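Local coordinates for hypothetical protein (Pyrococcus furiosus, PDB 1YB3) that is of unknown function, a conserved DUF3201-family protein from a hyperthermophilic archaeon, at residues Glu107-Tyr112 / Asp120-Glu125. Residues are numbered along the deposited sequence; the frame is centred on the assembly and turned at random. Where two conformers were deposited one is given.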
ATOM      1  N   GLU A 107      -7.095  -4.003  -7.801  1.00 17.70           N
ATOM      2  CA  GLU A 107      -7.740  -5.226  -7.324  1.00 19.97           C
ATOM      3  C   GLU A 107      -7.691  -5.383  -5.792  1.00 19.70           C
ATOM      4  O   GLU A 107      -8.723  -5.261  -5.140  1.00 20.63           O
ATOM      5  CB  GLU A 107      -7.158  -6.462  -8.026  1.00 22.00           C
ATOM      6  CG  GLU A 107      -7.781  -7.767  -7.571  1.00 26.94           C
ATOM      7  CD  GLU A 107      -7.200  -8.972  -8.276  1.00 34.14           C
ATOM      8  OE1 GLU A 107      -7.257  -9.005  -9.527  1.00 44.82           O
ATOM      9  OE2 GLU A 107      -6.693  -9.897  -7.586  1.00 41.54           O
ATOM     10  N   LYS A 108      -6.494  -5.618  -5.229  1.00 19.16           N
ATOM     11  CA  LYS A 108      -6.344  -5.890  -3.784  1.00 19.81           C
ATOM     12  C   LYS A 108      -6.072  -4.593  -3.047  1.00 19.74           C
ATOM     13  O   LYS A 108      -4.947  -4.358  -2.575  1.00 19.93           O
ATOM     14  CB  LYS A 108      -5.226  -6.923  -3.535  1.00 20.01           C
ATOM     15  CG  LYS A 108      -5.480  -8.267  -4.226  1.00 22.22           C
ATOM     16  CD  LYS A 108      -4.425  -9.296  -3.857  1.00 26.31           C
ATOM     17  CE  LYS A 108      -4.494 -10.489  -4.800  1.00 30.19           C
ATOM     18  NZ  LYS A 108      -3.422 -11.483  -4.502  1.00 34.81           N
ATOM     19  N   LEU A 109      -7.106  -3.759  -2.983  1.00 19.21           N
ATOM     20  CA  LEU A 109      -7.043  -2.420  -2.410  1.00 19.07           C
ATOM     21  C   LEU A 109      -7.628  -2.353  -1.013  1.00 21.88           C
ATOM     22  O   LEU A 109      -8.688  -2.926  -0.736  1.00 20.25           O
ATOM     23  CB  LEU A 109      -7.827  -1.452  -3.313  1.00 20.60           C
ATOM     24  CG  LEU A 109      -8.027  -0.012  -2.849  1.00 19.12           C
ATOM     25  CD1 LEU A 109      -6.705   0.741  -2.917  1.00 19.56           C
ATOM     26  CD2 LEU A 109      -9.079   0.656  -3.727  1.00 20.60           C
ATOM     27  N   PHE A 110      -6.940  -1.614  -0.158  1.00 19.41           N
ATOM     28  CA  PHE A 110      -7.434  -1.241   1.169  1.00 18.33           C
ATOM     29  C   PHE A 110      -7.347   0.275   1.302  1.00 18.36           C
ATOM     30  O   PHE A 110      -6.367   0.895   0.879  1.00 19.94           O
ATOM     31  CB  PHE A 110      -6.573  -1.876   2.280  1.00 20.38           C
ATOM     32  CG  PHE A 110      -6.554  -3.391   2.269  1.00 20.32           C
ATOM     33  CD1 PHE A 110      -7.381  -4.110   3.125  1.00 22.69           C
ATOM     34  CD2 PHE A 110      -5.707  -4.092   1.413  1.00 22.95           C
ATOM     35  CE1 PHE A 110      -7.356  -5.532   3.127  1.00 23.37           C
ATOM     36  CE2 PHE A 110      -5.668  -5.489   1.399  1.00 26.08           C
ATOM     37  CZ  PHE A 110      -6.508  -6.215   2.263  1.00 23.41           C
ATOM     38  N   ILE A 111      -8.358   0.879   1.927  1.00 18.28           N
ATOM     39  CA  ILE A 111      -8.298   2.305   2.233  1.00 17.45           C
ATOM     40  C   ILE A 111      -8.582   2.431   3.724  1.00 19.62           C
ATOM     41  O   ILE A 111      -9.606   1.929   4.193  1.00 22.33           O
ATOM     42  CB  ILE A 111      -9.364   3.103   1.463  1.00 17.78           C
ATOM     43  CG1 ILE A 111      -9.268   2.818  -0.045  1.00 17.57           C
ATOM     44  CG2 ILE A 111      -9.239   4.603   1.746  1.00 18.91           C
ATOM     45  CD1 ILE A 111     -10.443   3.417  -0.862  1.00 18.83           C
ATOM     46  N   TYR A 112      -7.668   3.070   4.435  1.00 18.28           N
ATOM     47  CA  TYR A 112      -7.709   3.077   5.909  1.00 18.86           C
ATOM     48  C   TYR A 112      -7.096   4.330   6.487  1.00 22.99           C
ATOM     49  O   TYR A 112      -6.332   5.003   5.821  1.00 21.27           O
ATOM     50  CB  TYR A 112      -7.038   1.811   6.478  1.00 20.41           C
ATOM     51  CG  TYR A 112      -5.616   1.514   6.025  1.00 22.02           C
ATOM     52  CD1 TYR A 112      -4.514   2.136   6.622  1.00 21.70           C
ATOM     53  CD2 TYR A 112      -5.376   0.576   5.006  1.00 21.97           C
ATOM     54  CE1 TYR A 112      -3.186   1.837   6.206  1.00 21.78           C
ATOM     55  CE2 TYR A 112      -4.071   0.267   4.589  1.00 22.76           C
ATOM     56  CZ  TYR A 112      -2.982   0.903   5.187  1.00 21.61           C
ATOM     57  OH  TYR A 112      -1.688   0.602   4.784  1.00 21.56           O
ATOM     58  N   ASP A 120     -10.686   0.944   8.943  1.00 30.97           N
ATOM     59  CA  ASP A 120     -10.845   0.527   7.553  1.00 32.26           C
ATOM     60  C   ASP A 120     -12.047   1.167   6.857  1.00 32.51           C
ATOM     61  O   ASP A 120     -13.204   0.913   7.209  1.00 34.45           O
ATOM     62  CB  ASP A 120     -10.836  -0.994   7.419  0.65 33.51           C
ATOM     63  CG  ASP A 120     -10.659  -1.441   5.986  0.65 34.76           C
ATOM     64  OD1 ASP A 120      -9.528  -1.310   5.437  0.65 31.82           O
ATOM     65  OD2 ASP A 120     -11.660  -1.920   5.413  0.65 35.11           O
ATOM     66  N   PHE A 121     -11.762   1.978   5.845  1.00 25.63           N
ATOM     67  CA  PHE A 121     -12.803   2.603   5.036  1.00 25.16           C
ATOM     68  C   PHE A 121     -13.279   1.703   3.892  1.00 28.39           C
ATOM     69  O   PHE A 121     -14.471   1.699   3.547  1.00 29.95           O
ATOM     70  CB  PHE A 121     -12.318   3.948   4.483  1.00 26.22           C
ATOM     71  CG  PHE A 121     -11.988   4.957   5.538  1.00 24.80           C
ATOM     72  CD1 PHE A 121     -13.002   5.563   6.294  1.00 26.22           C
ATOM     73  CD2 PHE A 121     -10.659   5.316   5.785  1.00 25.65           C
ATOM     74  CE1 PHE A 121     -12.685   6.506   7.275  1.00 25.83           C
ATOM     75  CE2 PHE A 121     -10.339   6.257   6.768  1.00 23.58           C
ATOM     76  CZ  PHE A 121     -11.356   6.860   7.502  1.00 25.39           C
ATOM     77  N   TYR A 122     -12.338   0.953   3.309  1.00 24.59           N
ATOM     78  CA  TYR A 122     -12.620   0.027   2.219  1.00 23.94           C
ATOM     79  C   TYR A 122     -11.687  -1.164   2.360  1.00 24.14           C
ATOM     80  O   TYR A 122     -10.484  -1.000   2.616  1.00 21.94           O
ATOM     81  CB  TYR A 122     -12.405   0.715   0.860  1.00 24.70           C
ATOM     82  CG  TYR A 122     -12.592  -0.178  -0.353  1.00 26.16           C
ATOM     83  CD1 TYR A 122     -13.854  -0.333  -0.952  1.00 25.68           C
ATOM     84  CD2 TYR A 122     -11.501  -0.846  -0.922  1.00 26.46           C
ATOM     85  CE1 TYR A 122     -14.016  -1.156  -2.077  1.00 26.31           C
ATOM     86  CE2 TYR A 122     -11.648  -1.663  -2.029  1.00 26.42           C
ATOM     87  CZ  TYR A 122     -12.902  -1.812  -2.616  1.00 26.29           C
ATOM     88  OH  TYR A 122     -13.025  -2.619  -3.728  1.00 25.57           O
ATOM     89  N   ASN A 123     -12.257  -2.356   2.218  1.00 24.64           N
ATOM     90  CA  ASN A 123     -11.521  -3.615   2.169  1.00 24.86           C
ATOM     91  C   ASN A 123     -12.052  -4.371   0.963  1.00 26.30           C
ATOM     92  O   ASN A 123     -13.247  -4.672   0.905  1.00 26.85           O
ATOM     93  CB  ASN A 123     -11.763  -4.419   3.462  1.00 26.78           C
ATOM     94  CG  ASN A 123     -10.888  -5.657   3.563  1.00 26.03           C
ATOM     95  OD1 ASN A 123     -10.671  -6.350   2.588  1.00 26.77           O
ATOM     96  ND2 ASN A 123     -10.403  -5.953   4.771  1.00 26.94           N
ATOM     97  N   PHE A 124     -11.178  -4.669  -0.000  1.00 25.35           N
ATOM     98  CA  PHE A 124     -11.608  -5.281  -1.274  1.00 25.80           C
ATOM     99  C   PHE A 124     -12.222  -6.673  -1.095  1.00 28.73           C
ATOM    100  O   PHE A 124     -12.927  -7.164  -1.984  1.00 29.20           O
ATOM    101  CB  PHE A 124     -10.425  -5.381  -2.241  1.00 26.17           C
ATOM    102  CG  PHE A 124      -9.543  -6.577  -2.002  1.00 26.44           C
ATOM    103  CD1 PHE A 124      -9.702  -7.742  -2.762  1.00 27.80           C
ATOM    104  CD2 PHE A 124      -8.534  -6.535  -1.029  1.00 25.90           C
ATOM    105  CE1 PHE A 124      -8.868  -8.861  -2.552  1.00 28.78           C
ATOM    106  CE2 PHE A 124      -7.691  -7.636  -0.812  1.00 27.05           C
ATOM    107  CZ  PHE A 124      -7.863  -8.809  -1.578  1.00 26.90           C
ATOM    108  N   GLU A 125     -11.912  -7.322   0.026  1.00 31.22           N
ATOM    109  CA  GLU A 125     -12.452  -8.654   0.310  1.00 33.17           C
ATOM    110  C   GLU A 125     -13.927  -8.607   0.692  1.00 36.11           C
ATOM    111  O   GLU A 125     -14.652  -9.594   0.520  1.00 36.31           O
ATOM    112  CB  GLU A 125     -11.639  -9.352   1.393  1.00 34.19           C
ATOM    113  CG  GLU A 125     -10.219  -9.637   0.970  1.00 38.87           C
ATOM    114  CD  GLU A 125      -9.767 -11.019   1.356  1.00 43.23           C
ATOM    115  OE1 GLU A 125     -10.242 -11.535   2.395  1.00 44.78           O
ATOM    116  OE2 GLU A 125      -8.941 -11.594   0.612  1.00 44.72           O
TER
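A classic beta bulge marks this antiparallel beta hairpin, where Phe-121 and Tyr-122 together face Ile-111. Ile-111 O accepts from Tyr-122 N at 3.0 Å and from Phe-121 N at 2.7 Å, the second bond more bent. Ile-111 N returns a nearly straight bond (168°) to Tyr-122 O, completing the pair; regular pairing resumes at Phe-110 with Asn-123, and the ladder ends in a weak bond from Phe-124 N to Leu-109 O. On one face the branched Ile-111 suits the bulge, pressing CD1 and CG1 on CB of Tyr-122 and turning CG2 to CB of Phe-121. Leu-109 O meets the ring edge of Tyr-122, while the Leu-109 CD2 methyl lies above the ring plane beside CE2, 3.9 Å away. On the other, the amide of Asn-123 lies alongside the Phe-110 ring, and, being short, can offer its OD1 to the N-H of Glu-125 (3.0 Å) in an Asx turn that bends the chain out of the strand. Phe-124, its CG held between backbone N and carbonyl carbon (chi1 82°), lays its flat ring against the other strand: Lys-108 CA sits over the ring centre in a CH-pi contact of 3.6 Å, and the ring edge points at the face of Phe-110 in an offset edge-to-face pair, planes at 89°. Shortening this side chain to an alanine is likely to remove the ring face under Lys-108 CA and the edge that meets Phe-110, opening a gap at this end of the hairpin. Strand 120-123 is outermost in the seven-stranded sheet; strand 108-112 pairs on its other side with strand 144-150, and helix 130-138 packs on Phe-121 and Tyr-122.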